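Local coordinates for toxin secretion ATP-binding protein (Vibrio parahaemolyticus RIMD 2210633, PDB 3B79) that is probably part of an ABC-type toxin exporter, of which this chain is the N-terminal peptidase C39-like domain, at residues 8-13 / 101-106; 42-47 / 120-125; 72-75 / 81-84. One frame throughout, in Å; residues are numbered along the deposited sequence. Where two conformers were deposited one is given.

Contact 1 (8-13 / 101-106)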
loop_
_atom_site.group_PDB
_atom_site.type_symbol
_atom_site.label_atom_id
_atom_site.label_comp_id
_atom_site.label_asym_id
_atom_site.label_seq_id
_atom_site.Cartn_x
_atom_site.Cartn_y
_atom_site.Cartn_z
ATOM N N LEU A 8 4.229 -3.061 -4.481
ATOM C CA LEU A 8 4.271 -2.989 -3.034
ATOM C C LEU A 8 5.303 -1.978 -2.582
ATOM O O LEU A 8 5.082 -1.260 -1.598
ATOM C CB LEU A 8 4.553 -4.360 -2.403
ATOM C CG LEU A 8 3.391 -5.297 -2.120
ATOM C CD1 LEU A 8 3.995 -6.546 -1.579
ATOM C CD2 LEU A 8 2.359 -4.711 -1.160
ATOM N N LEU A 9 6.444 -1.927 -3.257
ATOM C CA LEU A 9 7.463 -0.939 -2.933
ATOM C C LEU A 9 6.918 0.470 -3.206
ATOM O O LEU A 9 7.119 1.387 -2.390
ATOM C CB LEU A 9 8.754 -1.204 -3.744
ATOM C CG LEU A 9 9.927 -0.247 -3.421
ATOM C CD1 LEU A 9 10.286 -0.230 -1.941
ATOM C CD2 LEU A 9 11.163 -0.673 -4.263
ATOM N N ASN A 10 6.211 0.658 -4.329
ATOM C CA ASN A 10 5.625 1.969 -4.593
ATOM C C ASN A 10 4.678 2.362 -3.455
ATOM O O ASN A 10 4.679 3.511 -2.971
ATOM C CB ASN A 10 4.868 1.948 -5.936
ATOM C CG ASN A 10 4.432 3.338 -6.381
ATOM O OD1 ASN A 10 3.245 3.768 -6.186
ATOM N ND2 ASN A 10 5.374 4.080 -6.891
ATOM N N SER A 11 3.838 1.413 -3.044
ATOM C CA SER A 11 2.871 1.713 -1.987
ATOM C C SER A 11 3.589 2.060 -0.668
ATOM O O SER A 11 3.205 2.992 0.041
ATOM C CB SER A 11 1.932 0.508 -1.771
ATOM O OG SER A 11 1.202 0.232 -2.956
ATOM N N LEU A 12 4.648 1.303 -0.338
ATOM C CA LEU A 12 5.369 1.552 0.908
ATOM C C LEU A 12 6.086 2.899 0.871
ATOM O O LEU A 12 6.111 3.612 1.882
ATOM C CB LEU A 12 6.402 0.431 1.114
ATOM C CG LEU A 12 7.260 0.577 2.362
ATOM C CD1 LEU A 12 6.415 0.568 3.642
ATOM C CD2 LEU A 12 8.345 -0.529 2.397
ATOM N N ILE A 13 6.663 3.248 -0.274
ATOM C CA ILE A 13 7.353 4.549 -0.410
ATOM C C ILE A 13 6.359 5.653 -0.217
ATOM O O ILE A 13 6.662 6.636 0.494
ATOM C CB ILE A 13 8.045 4.647 -1.776
ATOM C CG1 ILE A 13 9.332 3.796 -1.746
ATOM C CG2 ILE A 13 8.363 6.139 -2.166
ATOM C CD1 ILE A 13 10.466 4.348 -0.973
ATOM N N SER A 101 -0.247 5.892 -11.021
ATOM C CA SER A 101 -0.397 7.283 -10.548
ATOM C C SER A 101 0.863 7.761 -9.837
ATOM O O SER A 101 1.032 8.964 -9.600
ATOM C CB SER A 101 -1.660 7.480 -9.695
ATOM O OG SER A 101 -1.505 7.023 -8.356
ATOM N N GLY A 102 1.723 6.817 -9.441
ATOM C CA GLY A 102 3.013 7.129 -8.852
ATOM C C GLY A 102 2.865 7.504 -7.388
ATOM O O GLY A 102 2.573 6.651 -6.548
HETATM N N MSE A 103 3.033 8.800 -7.102
HETATM C CA MSE A 103 2.871 9.355 -5.792
HETATM C C MSE A 103 1.614 10.214 -5.666
HETATM O O MSE A 103 1.396 10.783 -4.599
HETATM C CB MSE A 103 4.105 10.208 -5.436
HETATM C CG MSE A 103 5.418 9.430 -5.328
HETATM SE SE MSE A 103 5.415 8.193 -3.780
HETATM C CE MSE A 103 5.521 6.536 -4.732
ATOM N N VAL A 104 0.769 10.280 -6.712
ATOM C CA VAL A 104 -0.391 11.151 -6.700
ATOM C C VAL A 104 -1.647 10.315 -6.456
ATOM O O VAL A 104 -1.968 9.439 -7.245
ATOM C CB VAL A 104 -0.523 11.878 -8.049
ATOM C CG1 VAL A 104 -1.754 12.782 -8.074
ATOM C CG2 VAL A 104 0.760 12.708 -8.373
ATOM N N PRO A 105 -2.376 10.590 -5.378
ATOM C CA PRO A 105 -3.650 9.880 -5.174
ATOM C C PRO A 105 -4.640 10.276 -6.257
ATOM O O PRO A 105 -4.702 11.464 -6.667
ATOM C CB PRO A 105 -4.101 10.346 -3.772
ATOM C CG PRO A 105 -2.815 10.821 -3.105
ATOM C CD PRO A 105 -2.059 11.496 -4.250
ATOM N N ILE A 106 -5.427 9.286 -6.704
ATOM C CA ILE A 106 -6.445 9.499 -7.719
ATOM C C ILE A 106 -7.777 8.901 -7.278
ATOM O O ILE A 106 -7.816 8.001 -6.459
ATOM C CB ILE A 106 -6.001 8.878 -9.091
ATOM C CG1 ILE A 106 -5.628 7.390 -8.890
ATOM C CG2 ILE A 106 -4.829 9.670 -9.659
ATOM C CD1 ILE A 106 -5.619 6.562 -10.156
#
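The side chains of Asn-10 and Met-103, the latter built as selenomethionine, run past one another, pointing opposite ways, where helix 7-18 meets the loop between strands 93-97 and 106-109. The terminal methyl carries the close part of this contact. Met-103 CE lies 3.8 Å from Asn-10 CG, and it also reaches the helix backbone, standing 3.6 Å from Asn-10 O. A side chain bent at both chi2 (-67°) and chi3 brings the methyl back toward the helix. The Asn-10 amide reaches the loop because CG stands opposite the backbone N (chi1 -170°), which carries it out beside the backbone of Gly-102. The orientation of this amide is uncertain, so the 3.0 Å between Asn-10 OD1 and Gly-102 O settles no more than the closeness of the two groups.

Ile-13, one turn further along the helix, makes a slighter contact through a single branch, CG2, at the same 3.8 Å from Met-103 CE. This pairing uses one of two deposited conformers of Ile-13 and is correspondingly less certain. The loose side is that of Met-103, which lies on the surface, whereas Asn-10 and Ile-13 are buried.

The loop has internal support. Ser-101 to Val-104 form a type II' beta turn, with Val-104 N bonded to Ser-101 O and the positive phi (79°) at Gly-102 that suits glycine. Ser-101 OG donates to Val-104 O at 2.7 Å, tilted from the carbonyl plane, and is also hydrogen-bonded to Thr-98 N. On the helix side, Asn-10 also touches Met-4 and Leu-99, while Ile-13 packs on Pro-25 and Leu-28. The chemistry implies a self-braced turn that sets the methyl end of Met-103 against Asn-10 and Ile-13, with shape and dispersion forces supplying the well-defined share of the attachment.

Contact 2 (42-47 / 120-125)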
loop_
_atom_site.group_PDB
_atom_site.type_symbol
_atom_site.label_atom_id
_atom_site.label_comp_id
_atom_site.label_asym_id
_atom_site.label_seq_id
_atom_site.Cartn_x
_atom_site.Cartn_y
_atom_site.Cartn_z
ATOM N N PHE A 42 5.241 -11.135 2.235
ATOM C CA PHE A 42 6.080 -11.734 3.273
ATOM C C PHE A 42 7.227 -10.870 3.711
ATOM O O PHE A 42 7.692 -10.994 4.854
ATOM C CB PHE A 42 6.650 -13.088 2.770
ATOM C CG PHE A 42 5.576 -14.044 2.347
ATOM C CD1 PHE A 42 5.014 -14.944 3.279
ATOM C CD2 PHE A 42 5.152 -14.081 1.016
ATOM C CE1 PHE A 42 3.988 -15.802 2.888
ATOM C CE2 PHE A 42 4.131 -14.964 0.607
ATOM C CZ PHE A 42 3.559 -15.826 1.573
ATOM N N LEU A 43 7.739 -10.024 2.811
ATOM C CA LEU A 43 8.913 -9.197 3.110
ATOM C C LEU A 43 8.558 -7.796 3.578
ATOM O O LEU A 43 9.412 -7.071 4.056
ATOM C CB LEU A 43 9.786 -9.035 1.865
ATOM C CG LEU A 43 10.847 -10.092 1.628
ATOM C CD1 LEU A 43 10.280 -11.522 1.678
ATOM C CD2 LEU A 43 11.459 -9.818 0.287
ATOM N N LEU A 44 7.316 -7.394 3.343
ATOM C CA LEU A 44 6.903 -6.000 3.535
ATOM C C LEU A 44 7.045 -5.510 4.983
ATOM O O LEU A 44 7.407 -4.352 5.211
ATOM C CB LEU A 44 5.478 -5.774 2.994
ATOM C CG LEU A 44 4.905 -4.357 3.180
ATOM C CD1 LEU A 44 5.672 -3.436 2.275
ATOM C CD2 LEU A 44 3.410 -4.262 2.908
ATOM N N PRO A 45 6.733 -6.356 5.979
ATOM C CA PRO A 45 7.026 -5.864 7.337
ATOM C C PRO A 45 8.492 -5.491 7.556
ATOM O O PRO A 45 8.762 -4.482 8.200
ATOM C CB PRO A 45 6.582 -7.025 8.250
ATOM C CG PRO A 45 5.450 -7.641 7.473
ATOM C CD PRO A 45 5.949 -7.605 6.013
ATOM N N ARG A 46 9.421 -6.282 7.026
ATOM C CA ARG A 46 10.851 -5.947 7.203
ATOM C C ARG A 46 11.239 -4.728 6.384
ATOM O O ARG A 46 12.067 -3.916 6.851
ATOM C CB ARG A 46 11.714 -7.116 6.773
ATOM C CG ARG A 46 11.864 -8.117 7.875
ATOM C CD ARG A 46 12.555 -9.376 7.285
ATOM N NE ARG A 46 11.556 -10.091 6.507
ATOM C CZ ARG A 46 11.787 -11.211 5.807
ATOM N NH1 ARG A 46 13.042 -11.668 5.670
ATOM N NH2 ARG A 46 10.815 -11.806 5.183
ATOM N N ALA A 47 10.668 -4.566 5.178
ATOM C CA ALA A 47 10.904 -3.323 4.419
ATOM C C ALA A 47 10.357 -2.114 5.165
ATOM O O ALA A 47 10.993 -1.039 5.187
ATOM C CB ALA A 47 10.314 -3.447 3.018
ATOM N N ARG A 120 -7.136 -8.785 1.848
ATOM C CA ARG A 120 -5.960 -8.646 2.715
ATOM C C ARG A 120 -5.369 -7.251 2.558
ATOM O O ARG A 120 -5.260 -6.738 1.429
ATOM C CB ARG A 120 -4.908 -9.687 2.341
ATOM C CG ARG A 120 -5.402 -11.117 2.546
ATOM C CD ARG A 120 -4.349 -12.172 2.156
ATOM N NE ARG A 120 -3.926 -12.168 0.750
ATOM C CZ ARG A 120 -4.576 -12.610 -0.324
ATOM N NH1 ARG A 120 -5.822 -13.135 -0.259
ATOM N NH2 ARG A 120 -3.916 -12.516 -1.496
ATOM N N TYR A 121 -4.969 -6.634 3.670
ATOM C CA TYR A 121 -4.355 -5.300 3.612
ATOM C C TYR A 121 -3.289 -5.198 4.694
ATOM O O TYR A 121 -3.248 -6.037 5.601
ATOM C CB TYR A 121 -5.441 -4.196 3.800
ATOM C CG TYR A 121 -5.920 -4.108 5.239
ATOM C CD1 TYR A 121 -5.385 -3.153 6.094
ATOM C CD2 TYR A 121 -6.913 -4.990 5.736
ATOM C CE1 TYR A 121 -5.793 -3.127 7.435
ATOM C CE2 TYR A 121 -7.313 -4.943 7.060
ATOM C CZ TYR A 121 -6.749 -4.015 7.872
ATOM O OH TYR A 121 -7.132 -3.985 9.197
ATOM N N PHE A 122 -2.433 -4.176 4.599
ATOM C CA PHE A 122 -1.472 -3.851 5.655
ATOM C C PHE A 122 -1.862 -2.586 6.343
ATOM O O PHE A 122 -2.092 -1.532 5.702
ATOM C CB PHE A 122 -0.048 -3.701 5.129
ATOM C CG PHE A 122 0.545 -5.012 4.698
ATOM C CD1 PHE A 122 1.432 -5.669 5.559
ATOM C CD2 PHE A 122 0.274 -5.578 3.445
ATOM C CE1 PHE A 122 1.993 -6.878 5.191
ATOM C CE2 PHE A 122 0.867 -6.806 3.090
ATOM C CZ PHE A 122 1.706 -7.433 3.978
ATOM N N LEU A 123 -1.910 -2.685 7.674
ATOM C CA LEU A 123 -1.980 -1.542 8.582
ATOM C C LEU A 123 -0.579 -0.997 8.788
ATOM O O LEU A 123 0.293 -1.754 9.235
ATOM C CB LEU A 123 -2.489 -2.021 9.954
ATOM C CG LEU A 123 -2.317 -1.015 11.107
ATOM C CD1 LEU A 123 -3.197 0.229 10.925
ATOM C CD2 LEU A 123 -2.600 -1.632 12.469
ATOM N N VAL A 124 -0.355 0.287 8.491
ATOM C CA VAL A 124 0.994 0.849 8.537
ATOM C C VAL A 124 0.981 2.020 9.496
ATOM O O VAL A 124 0.072 2.882 9.411
ATOM C CB VAL A 124 1.457 1.298 7.137
ATOM C CG1 VAL A 124 2.920 1.741 7.209
ATOM C CG2 VAL A 124 1.337 0.200 6.109
ATOM N N LYS A 125 1.954 2.079 10.395
ATOM C CA LYS A 125 2.042 3.184 11.360
ATOM C C LYS A 125 3.525 3.457 11.596
ATOM O O LYS A 125 4.387 2.691 11.178
ATOM C CB LYS A 125 1.309 2.830 12.673
ATOM C CG LYS A 125 1.963 1.686 13.407
ATOM C CD LYS A 125 1.162 1.298 14.644
ATOM C CE LYS A 125 1.820 0.119 15.347
ATOM N NZ LYS A 125 0.964 -0.253 16.551
#
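Ala-47 N donates to Leu-43 O at 3.0 Å, a helical bond closing over Leu-44, Pro-45 and Arg-46, the first two of which meet Phe-122 of strand 120-126. A second bond braces the same segment: Arg-46 NH2 donates to Phe-42 O at 3.2 Å. The acceptor lies in the guanidinium plane, at its edge, but the donor sits well above the carbonyl plane of Phe-42.

Across the contact the chemistry is wholly apolar. In the deposited conformer given, one of two, Leu-44 presents its CD2 methyl to a face of the Phe-122 ring in a CH-pi contact. CD2 is 3.3 Å from the ring centroid and 8° off the ring normal, so it is nearly centred. With CG of Leu-44 opposite its backbone N (chi1 178°), the side chain is carried out from the helix toward a ring coming from the opposite direction. The closeness of that approach should be treated with caution, since it depends on the choice of conformer. Pro-45 adds a lighter touch: its side chain and that of Phe-122 run at about a right angle, and CD comes obliquely to the ring, 4.1 Å from Phe-122 CE1.

Within the fold, Phe-122 also packs on Glu-57 of strand 53-59 and Val-75 of strand 72-76, the two strands that flank 120-126 in the antiparallel sheet. Leu-44 in turn touches Leu-12, and Val-124, on the same strand as Phe-122, packs on Val-15. Helix 44-51 therefore rests against the sheet beside helix 7-18, with the Leu-44 methyl and the Phe-122 ring bridging helix and strand.

Contact 3 (72-75 / 81-84)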
loop_
_atom_site.group_PDB
_atom_site.type_symbol
_atom_site.label_atom_id
_atom_site.label_comp_id
_atom_site.label_asym_id
_atom_site.label_seq_id
_atom_site.Cartn_x
_atom_site.Cartn_y
_atom_site.Cartn_z
ATOM N N ALA A 72 -3.617 2.933 4.041
ATOM C CA ALA A 72 -3.330 1.488 4.200
ATOM C C ALA A 72 -2.832 0.943 2.881
ATOM O O ALA A 72 -3.002 1.583 1.824
ATOM C CB ALA A 72 -4.571 0.755 4.621
ATOM N N ILE A 73 -2.158 -0.202 2.910
ATOM C CA ILE A 73 -1.725 -0.800 1.660
ATOM C C ILE A 73 -2.609 -2.004 1.345
ATOM O O ILE A 73 -2.665 -2.940 2.158
ATOM C CB ILE A 73 -0.241 -1.203 1.722
ATOM C CG1 ILE A 73 0.643 0.025 1.986
ATOM C CG2 ILE A 73 0.138 -1.975 0.450
ATOM C CD1 ILE A 73 2.139 -0.269 2.157
ATOM N N LEU A 74 -3.319 -1.963 0.221
ATOM C CA LEU A 74 -4.213 -3.065 -0.125
ATOM C C LEU A 74 -3.480 -4.063 -0.995
ATOM O O LEU A 74 -2.767 -3.684 -1.939
ATOM C CB LEU A 74 -5.400 -2.548 -0.908
ATOM C CG LEU A 74 -6.249 -1.446 -0.260
ATOM C CD1 LEU A 74 -7.408 -1.082 -1.137
ATOM C CD2 LEU A 74 -6.681 -1.820 1.148
ATOM N N VAL A 75 -3.693 -5.352 -0.715
ATOM C CA VAL A 75 -3.217 -6.390 -1.625
ATOM C C VAL A 75 -4.303 -6.660 -2.644
ATOM O O VAL A 75 -5.466 -6.935 -2.315
ATOM C CB VAL A 75 -2.918 -7.674 -0.827
ATOM C CG1 VAL A 75 -2.488 -8.784 -1.780
ATOM C CG2 VAL A 75 -1.840 -7.417 0.244
ATOM N N SER A 81 -0.857 -4.130 -5.899
ATOM C CA SER A 81 -1.151 -3.465 -4.616
ATOM C C SER A 81 -1.408 -2.004 -4.900
ATOM O O SER A 81 -0.971 -1.464 -5.934
ATOM C CB SER A 81 0.017 -3.581 -3.637
ATOM O OG SER A 81 1.098 -2.764 -4.063
ATOM N N CYS A 82 -2.055 -1.364 -3.953
ATOM C CA CYS A 82 -2.178 0.086 -4.011
ATOM C C CYS A 82 -2.277 0.650 -2.605
ATOM O O CYS A 82 -2.456 -0.094 -1.632
ATOM C CB CYS A 82 -3.372 0.566 -4.856
ATOM S SG CYS A 82 -5.002 0.156 -4.154
ATOM N N VAL A 83 -2.121 1.965 -2.496
ATOM C CA VAL A 83 -2.443 2.637 -1.255
ATOM C C VAL A 83 -3.935 2.971 -1.293
ATOM O O VAL A 83 -4.432 3.460 -2.317
ATOM C CB VAL A 83 -1.651 3.952 -1.079
ATOM C CG1 VAL A 83 -1.941 4.616 0.251
ATOM C CG2 VAL A 83 -0.152 3.644 -1.198
ATOM N N LEU A 84 -4.633 2.757 -0.175
ATOM C CA LEU A 84 -5.977 3.286 0.007
ATOM C C LEU A 84 -5.836 4.547 0.845
ATOM O O LEU A 84 -5.421 4.498 2.022
ATOM C CB LEU A 84 -6.873 2.272 0.763
ATOM C CG LEU A 84 -8.299 2.778 0.988
ATOM C CD1 LEU A 84 -9.029 3.102 -0.340
ATOM C CD2 LEU A 84 -9.121 1.706 1.786
#
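Leu-74 N donates to Cys-82 O at 2.8 Å, the amide lying nearly along the C=O axis with an angle of 168° at the oxygen. The return bond, Cys-82 N to Leu-74 O, is longer at 3.2 Å and lies in the carbonyl plane. The same pattern recurs two residues on: Leu-84 N reaches Ala-72 O at 2.8 Å, and Ala-72 N reaches Leu-84 O at 3.1 Å. Both are antiparallel hydrogen-bonded pairs of the hairpin formed by strands 72-76 and 80-88, whose short segments run at 146° to each other.

Three of these carbonyls also receive alpha C-H contacts. Ser-81 CA lies 3.1 Å from Leu-74 O, Val-83 CA lies 3.3 Å from Ala-72 O, and Ile-73 CA approaches Cys-82 O. For Ile-73, Val-75 and Val-83, which sit in non-hydrogen-bonded pairs, backbone bonding is directed outward instead. Ile-73 and Val-75 pair with Phe-122 and Arg-120 of the next strand, Val-75 O is also bonded by Thr-118 OG1, and Val-83 pairs with Thr-97. The one side-chain hydroxyl, Ser-81 OG, is hydrogen-bonded to Ser-11 OG of helix 7-18, which covers the face carrying Ile-73, Ser-81 and Val-83.

On the reverse face Leu-74 crosses Leu-84 at a slant, its CD1 3.9 Å from Leu-84 CB. Cys-82 SG approaches the same methyl, 4.1 Å from Leu-74 CD1. Leu-74 can span both neighbours because its CG is opposite the carbonyl carbon (chi1 -56°), inclined across the strand; Leu-62 and Ile-65 also touch it.

The chemistry implies a buried hairpin bonded within itself at two pairs and to the adjoining strands through Ile-73, Val-75 and Val-83, which is consistent with a low cost of burying the polar backbone.

How the contacts relate
Contact 3 is the hub, its centre about 9 Å from that of contact 1 and about 10 Å from that of contact 2. It joins contact 2 through the sheet, where Phe-122 N probably bonds to Ile-73 O at 2.7 Å. Besides the serine-serine bond, it packs on contact 1, with Val-83 CG2 3.6 Å from Ser-11 O. Contacts 1 and 2, centres about 14 Å apart, meet through their helices, Leu-12 CD2 being 3.6 Å from Ala-47 CB. Helix 7-18 thus belongs to the shared core. In active C39 peptidases the corresponding N-terminal helix region bears the nucleophilic cysteine; helix 7-18 has none, consistent with a peptidase-like rather than a proteolytic domain.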